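Local coordinates for penaeus monodon metallodensovirus major capsid protein (Penaeus monodon metallodensovirus, PDB 6WH7) that builds, in sixty copies, the icosahedral shell of a shrimp densovirus, which presumably packages and protects the viral DNA, at residues M88-E93 with S182-D187; S160-Q165 with T203-N208. All blocks are in the same frame, centred on the assembly; numbering follows the deposited sequence.

Interaction 1 of 2, residues M88-E93 with S182-D187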
loop_
_atom_site.group_PDB
_atom_site.type_symbol
_atom_site.label_atom_id
_atom_site.label_comp_id
_atom_site.label_asym_id
_atom_site.label_seq_id
_atom_site.Cartn_x
_atom_site.Cartn_y
_atom_site.Cartn_z
ATOM N N MET A 88 35.967 -62.046 -67.539
ATOM C CA MET A 88 35.841 -60.717 -68.130
ATOM C C MET A 88 35.073 -60.767 -69.437
ATOM O O MET A 88 34.245 -59.896 -69.715
ATOM C CB MET A 88 37.222 -60.107 -68.356
ATOM C CG MET A 88 37.950 -59.674 -67.116
ATOM S SD MET A 88 37.162 -58.294 -66.294
ATOM C CE MET A 88 37.437 -57.012 -67.505
ATOM N N ARG A 89 35.331 -61.786 -70.250
ATOM C CA ARG A 89 34.695 -61.915 -71.553
ATOM C C ARG A 89 33.183 -62.006 -71.453
ATOM O O ARG A 89 32.485 -61.725 -72.430
ATOM C CB ARG A 89 35.255 -63.146 -72.242
ATOM C CG ARG A 89 34.818 -63.331 -73.643
ATOM C CD ARG A 89 35.393 -64.596 -74.169
ATOM N NE ARG A 89 36.846 -64.550 -74.228
ATOM C CZ ARG A 89 37.523 -64.106 -75.276
ATOM N NH1 ARG A 89 36.871 -63.691 -76.350
ATOM N NH2 ARG A 89 38.843 -64.092 -75.260
ATOM N N PHE A 90 32.668 -62.378 -70.289
ATOM C CA PHE A 90 31.234 -62.533 -70.103
ATOM C C PHE A 90 30.522 -61.191 -70.161
ATOM O O PHE A 90 29.444 -61.078 -70.749
ATOM C CB PHE A 90 31.004 -63.240 -68.769
ATOM C CG PHE A 90 29.570 -63.456 -68.408
ATOM C CD1 PHE A 90 28.832 -64.444 -69.018
ATOM C CD2 PHE A 90 28.988 -62.732 -67.392
ATOM C CE1 PHE A 90 27.531 -64.660 -68.662
ATOM C CE2 PHE A 90 27.694 -62.950 -67.033
ATOM C CZ PHE A 90 26.964 -63.914 -67.668
ATOM N N TYR A 91 31.094 -60.173 -69.532
ATOM C CA TYR A 91 30.446 -58.878 -69.396
ATOM C C TYR A 91 30.661 -57.943 -70.577
ATOM O O TYR A 91 29.721 -57.291 -71.035
ATOM C CB TYR A 91 30.941 -58.220 -68.121
ATOM C CG TYR A 91 30.593 -59.014 -66.913
ATOM C CD1 TYR A 91 29.392 -58.826 -66.268
ATOM C CD2 TYR A 91 31.454 -59.977 -66.429
ATOM C CE1 TYR A 91 29.067 -59.554 -65.169
ATOM C CE2 TYR A 91 31.136 -60.706 -65.331
ATOM C CZ TYR A 91 29.941 -60.491 -64.700
ATOM O OH TYR A 91 29.607 -61.219 -63.591
ATOM N N CYS A 92 31.892 -57.829 -71.050
ATOM C CA CYS A 92 32.257 -56.821 -72.032
ATOM C C CYS A 92 32.315 -57.353 -73.452
ATOM O O CYS A 92 32.700 -56.617 -74.360
ATOM C CB CYS A 92 33.582 -56.167 -71.638
ATOM S SG CYS A 92 34.839 -57.294 -71.114
ATOM N N GLU A 93 31.944 -58.603 -73.662
ATOM C CA GLU A 93 31.992 -59.220 -74.973
ATOM C C GLU A 93 30.733 -60.043 -75.155
ATOM O O GLU A 93 30.366 -60.816 -74.269
ATOM C CB GLU A 93 33.251 -60.071 -75.095
ATOM C CG GLU A 93 33.398 -60.832 -76.352
ATOM C CD GLU A 93 34.782 -61.397 -76.478
ATOM O OE1 GLU A 93 35.611 -61.089 -75.602
ATOM O OE2 GLU A 93 35.044 -62.157 -77.432
ATOM N N SER A 182 29.818 -69.190 -77.067
ATOM C CA SER A 182 28.497 -69.460 -76.534
ATOM C C SER A 182 28.309 -68.887 -75.140
ATOM O O SER A 182 27.320 -69.208 -74.482
ATOM C CB SER A 182 28.240 -70.959 -76.532
ATOM O OG SER A 182 26.932 -71.219 -76.094
ATOM N N MET A 183 29.257 -68.079 -74.669
ATOM C CA MET A 183 29.383 -67.793 -73.244
ATOM C C MET A 183 28.124 -67.163 -72.662
ATOM O O MET A 183 27.662 -67.565 -71.589
ATOM C CB MET A 183 30.588 -66.892 -73.007
ATOM C CG MET A 183 30.867 -66.629 -71.553
ATOM S SD MET A 183 32.381 -65.709 -71.303
ATOM C CE MET A 183 33.578 -66.975 -71.662
ATOM N N ARG A 184 27.555 -66.165 -73.339
ATOM C CA ARG A 184 26.509 -65.386 -72.684
ATOM C C ARG A 184 25.177 -66.115 -72.621
ATOM O O ARG A 184 24.471 -66.002 -71.617
ATOM C CB ARG A 184 26.331 -64.030 -73.346
ATOM C CG ARG A 184 27.388 -63.040 -72.971
ATOM C CD ARG A 184 27.060 -61.718 -73.581
ATOM N NE ARG A 184 25.792 -61.217 -73.072
ATOM C CZ ARG A 184 25.665 -60.503 -71.966
ATOM N NH1 ARG A 184 26.731 -60.190 -71.255
ATOM N NH2 ARG A 184 24.471 -60.095 -71.579
ATOM N N GLU A 185 24.784 -66.848 -73.655
ATOM C CA GLU A 185 23.640 -67.726 -73.461
ATOM C C GLU A 185 24.126 -68.908 -72.650
ATOM O O GLU A 185 25.071 -69.592 -73.048
ATOM C CB GLU A 185 23.012 -68.165 -74.785
ATOM C CG GLU A 185 23.754 -69.185 -75.625
ATOM C CD GLU A 185 24.864 -68.572 -76.411
ATOM O OE1 GLU A 185 25.181 -67.400 -76.152
ATOM O OE2 GLU A 185 25.397 -69.243 -77.314
ATOM N N LEU A 186 23.514 -69.144 -71.501
ATOM C CA LEU A 186 24.230 -69.890 -70.479
ATOM C C LEU A 186 23.948 -71.352 -70.768
ATOM O O LEU A 186 22.948 -71.920 -70.337
ATOM C CB LEU A 186 23.736 -69.464 -69.107
ATOM C CG LEU A 186 23.880 -67.968 -68.836
ATOM C CD1 LEU A 186 23.084 -67.561 -67.628
ATOM C CD2 LEU A 186 25.324 -67.607 -68.638
ATOM N N ASP A 187 24.858 -71.959 -71.519
ATOM C CA ASP A 187 24.784 -73.360 -71.882
ATOM C C ASP A 187 25.838 -74.227 -71.223
ATOM O O ASP A 187 25.889 -75.423 -71.512
ATOM C CB ASP A 187 24.856 -73.514 -73.400
ATOM C CG ASP A 187 26.078 -72.877 -73.980
ATOM O OD1 ASP A 187 26.767 -72.139 -73.251
ATOM O OD2 ASP A 187 26.361 -73.120 -75.170
#

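Interaction 2 of 2, residues S160-Q165 with T203-N208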
loop_
_atom_site.group_PDB
_atom_site.type_symbol
_atom_site.label_atom_id
_atom_site.label_comp_id
_atom_site.label_asym_id
_atom_site.label_seq_id
_atom_site.Cartn_x
_atom_site.Cartn_y
_atom_site.Cartn_z
ATOM N N SER A 160 22.103 -71.059 -57.595
ATOM C CA SER A 160 22.976 -71.476 -56.516
ATOM C C SER A 160 24.240 -70.637 -56.533
ATOM O O SER A 160 24.864 -70.470 -57.582
ATOM C CB SER A 160 23.323 -72.952 -56.650
ATOM O OG SER A 160 22.165 -73.752 -56.553
ATOM N N ILE A 161 24.601 -70.100 -55.378
ATOM C CA ILE A 161 25.880 -69.442 -55.173
ATOM C C ILE A 161 26.708 -70.347 -54.281
ATOM O O ILE A 161 26.261 -70.726 -53.196
ATOM C CB ILE A 161 25.714 -68.059 -54.530
ATOM C CG1 ILE A 161 24.929 -67.132 -55.445
ATOM C CG2 ILE A 161 27.056 -67.465 -54.239
ATOM C CD1 ILE A 161 24.588 -65.839 -54.802
ATOM N N ASP A 162 27.908 -70.687 -54.719
ATOM C CA ASP A 162 28.733 -71.608 -53.956
ATOM C C ASP A 162 29.739 -70.766 -53.188
ATOM O O ASP A 162 30.814 -70.441 -53.692
ATOM C CB ASP A 162 29.414 -72.587 -54.901
ATOM C CG ASP A 162 30.097 -73.704 -54.181
ATOM O OD1 ASP A 162 29.944 -73.798 -52.950
ATOM O OD2 ASP A 162 30.789 -74.490 -54.850
ATOM N N ASP A 163 29.409 -70.481 -51.933
ATOM C CA ASP A 163 30.216 -69.666 -51.039
ATOM C C ASP A 163 31.279 -70.478 -50.330
ATOM O O ASP A 163 32.414 -70.021 -50.172
ATOM C CB ASP A 163 29.313 -68.983 -50.020
ATOM C CG ASP A 163 28.483 -67.888 -50.633
ATOM O OD1 ASP A 163 28.881 -67.380 -51.696
ATOM O OD2 ASP A 163 27.425 -67.548 -50.067
ATOM N N GLN A 164 30.913 -71.672 -49.878
ATOM C CA GLN A 164 31.855 -72.573 -49.244
ATOM C C GLN A 164 32.779 -73.238 -50.245
ATOM O O GLN A 164 33.702 -73.942 -49.830
ATOM C CB GLN A 164 31.091 -73.618 -48.447
ATOM C CG GLN A 164 30.302 -73.033 -47.297
ATOM C CD GLN A 164 31.189 -72.507 -46.196
ATOM O OE1 GLN A 164 31.484 -71.320 -46.133
ATOM N NE2 GLN A 164 31.603 -73.391 -45.305
ATOM N N GLN A 165 32.558 -73.022 -51.538
ATOM C CA GLN A 165 33.373 -73.595 -52.603
ATOM C C GLN A 165 33.384 -75.121 -52.524
ATOM O O GLN A 165 34.425 -75.765 -52.395
ATOM C CB GLN A 165 34.790 -73.021 -52.586
ATOM C CG GLN A 165 35.636 -73.433 -53.769
ATOM C CD GLN A 165 36.957 -72.738 -53.789
ATOM O OE1 GLN A 165 37.194 -71.842 -52.999
ATOM N NE2 GLN A 165 37.835 -73.148 -54.682
ATOM N N THR A 203 21.790 -79.056 -53.201
ATOM C CA THR A 203 21.907 -79.571 -51.845
ATOM C C THR A 203 23.243 -79.232 -51.203
ATOM O O THR A 203 23.311 -79.062 -49.985
ATOM C CB THR A 203 21.696 -81.082 -51.841
ATOM O OG1 THR A 203 22.679 -81.701 -52.672
ATOM C CG2 THR A 203 20.320 -81.413 -52.374
ATOM N N ILE A 204 24.314 -79.170 -51.988
ATOM C CA ILE A 204 25.620 -78.847 -51.431
ATOM C C ILE A 204 25.832 -77.343 -51.320
ATOM O O ILE A 204 26.467 -76.868 -50.375
ATOM C CB ILE A 204 26.717 -79.526 -52.259
ATOM C CG1 ILE A 204 26.652 -79.076 -53.713
ATOM C CG2 ILE A 204 26.550 -81.010 -52.169
ATOM C CD1 ILE A 204 27.819 -79.535 -54.533
ATOM N N PHE A 205 25.314 -76.571 -52.267
ATOM C CA PHE A 205 25.654 -75.158 -52.350
ATOM C C PHE A 205 24.997 -74.368 -51.229
ATOM O O PHE A 205 23.853 -74.621 -50.853
ATOM C CB PHE A 205 25.250 -74.609 -53.712
ATOM C CG PHE A 205 26.048 -75.179 -54.841
ATOM C CD1 PHE A 205 27.346 -75.577 -54.642
ATOM C CD2 PHE A 205 25.481 -75.387 -56.076
ATOM C CE1 PHE A 205 28.076 -76.117 -55.666
ATOM C CE2 PHE A 205 26.204 -75.936 -57.099
ATOM C CZ PHE A 205 27.503 -76.298 -56.896
ATOM N N ASN A 206 25.753 -73.424 -50.676
ATOM C CA ASN A 206 25.302 -72.605 -49.563
ATOM C C ASN A 206 24.034 -71.834 -49.883
ATOM O O ASN A 206 22.968 -72.129 -49.341
ATOM C CB ASN A 206 26.396 -71.625 -49.154
ATOM C CG ASN A 206 26.025 -70.831 -47.937
ATOM O OD1 ASN A 206 25.357 -71.327 -47.039
ATOM N ND2 ASN A 206 26.409 -69.572 -47.922
ATOM N N LYS A 207 24.144 -70.837 -50.751
ATOM C CA LYS A 207 23.018 -69.981 -51.087
ATOM C C LYS A 207 22.321 -70.553 -52.307
ATOM O O LYS A 207 22.923 -70.659 -53.377
ATOM C CB LYS A 207 23.474 -68.551 -51.356
ATOM C CG LYS A 207 24.053 -67.863 -50.151
ATOM C CD LYS A 207 24.427 -66.433 -50.461
ATOM C CE LYS A 207 23.188 -65.585 -50.648
ATOM N NZ LYS A 207 22.420 -65.466 -49.383
ATOM N N ASN A 208 21.063 -70.932 -52.141
ATOM C CA ASN A 208 20.257 -71.472 -53.224
ATOM C C ASN A 208 18.956 -70.694 -53.240
ATOM O O ASN A 208 18.174 -70.788 -52.295
ATOM C CB ASN A 208 19.986 -72.956 -53.020
ATOM C CG ASN A 208 21.233 -73.774 -53.039
ATOM O OD1 ASN A 208 21.786 -74.058 -54.092
ATOM N ND2 ASN A 208 21.693 -74.165 -51.867
#

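Interaction 1 of 2, residues M88-E93 with S182-D187
Arg184 NH1 is held by two acceptors: the backbone carbonyl oxygen of Phe90, 2.9 Å from Arg184 NH1, and the hydroxyl of Thr295 on strand 287-302. The site lies in the core of a parvoviral jelly roll, where the short helix 88-92, following strand 79-83, meets the loop 182-187 that leads into strand 189-191. Phe90 O lies close to the guanidinium plane, and NH1 approaches in the plane of the carbonyl, although the N-H...O angle of 140° shows a clearly bent bond. Arginine suits the place because its long chain, bent at chi3, brings NH1 to Phe90 O. On the way, the Arg184 methylenes pass by Glu93 O, 3.5 Å from Arg184 CD.

Beside this polar link, Met183, Leu186 and Phe90 make the apolar part of the contact. Met183 CG stands anti to its backbone N (chi1 -175°), which sends the flexible thioether to the helix: Met183 SD lies 3.8 Å from Phe90 CB, and Met183 CE lies 3.9 Å from Arg89 CD, the two chains meeting nearly at right angles. Beyond its methylenes, Arg89 NH1 forms a salt bridge with Glu93 OE2 at 2.6 Å, within 88-93 itself; the other carboxylate oxygen of Glu93 accepts a bond from Tyr234. Phe90 also rests on Leu293 and Thr295 of strand 287-302. Two neighbours from the loop lie at the edge of its ring, near its plane: Met183 CG, 3.9 Å from Phe90 CD1, and the Leu186 methyl CD2, 3.7 Å from Phe90 CE1.

Interaction 2 of 2, residues S160-Q165 with T203-N208
Phe205 lays its ring across the carboxylate of Asp162 at about a right angle between the side chains, the two flat groups tilted 43° apart, with Asp162 OD2 3.3 Å from Phe205 CE1. The approach is oblique to the ring. The carboxylate is fixed by the backbone amides of Cys166 and Leu167, and Phe205 also stacks on Tyr272 of the adjoining strand 270-274. Ser160 OG sits at the ring edge, in its plane, while Ser160 CB packs 3.3 Å from Phe205 CD2; a small hydroxyl side chain fits there and still donates to Asn208 OD1, within the plane of that amide.

These groups lie where the end of strand 157-162 pairs antiparallel with the beginning of strand 207-211 in the jelly roll. Ser160 and Asn208 form a non-hydrogen-bonded pair, Ile161 and Lys207 the hydrogen-bonded pair beside it: Ile161 N donates to Lys207 O at 2.7 Å, and Lys207 N returns a bond to Ile161 O at 3.2 Å. The beta-branched Ile161 suits a strand, and its CB packs on Lys207 CB on the same sheet face.

Beyond the pairing, Asn206 CG stands opposite the backbone N (chi1 -175°), carrying its amide to Asp163, with carboxylate and amide planes 62° apart. Asn206 ND2 reaches Asp163 OD2 on its anti lone pair at 3.1 Å, and Asn206 OD1 accepts from Tyr52 N of a neighbouring subunit, so one amide spans two chains. Lys207 NZ stays 5.5 Å from Asp163 OD2. The lysine charge probably acts on the Asp163 carboxylate only at a distance, so the directed bond from Asn206 contributes the defined geometry.

From the N terminus, strand 79-83 runs into helix 88-92, the first partner of interaction 1. The chain then makes strand 118-135 and reaches 160-165, which opens interaction 2 before the first loop is complete. Strand 169-179 follows, and 182-187 closes interaction 1 after 88 intervening residues; helix 201-204 then leads to 203-208, closing interaction 2 after 37. The two loops therefore cross. Interaction 1 sits in the core, fixing helix and loop beside the sheet with strands 59-75, 118-135 and 287-302; interaction 2 joins strand 207-211 to 157-162 in the other sheet, near a subunit boundary. Their centres lie 22 Å apart and their nearest atoms about 11 Å, so the two contacts do not touch.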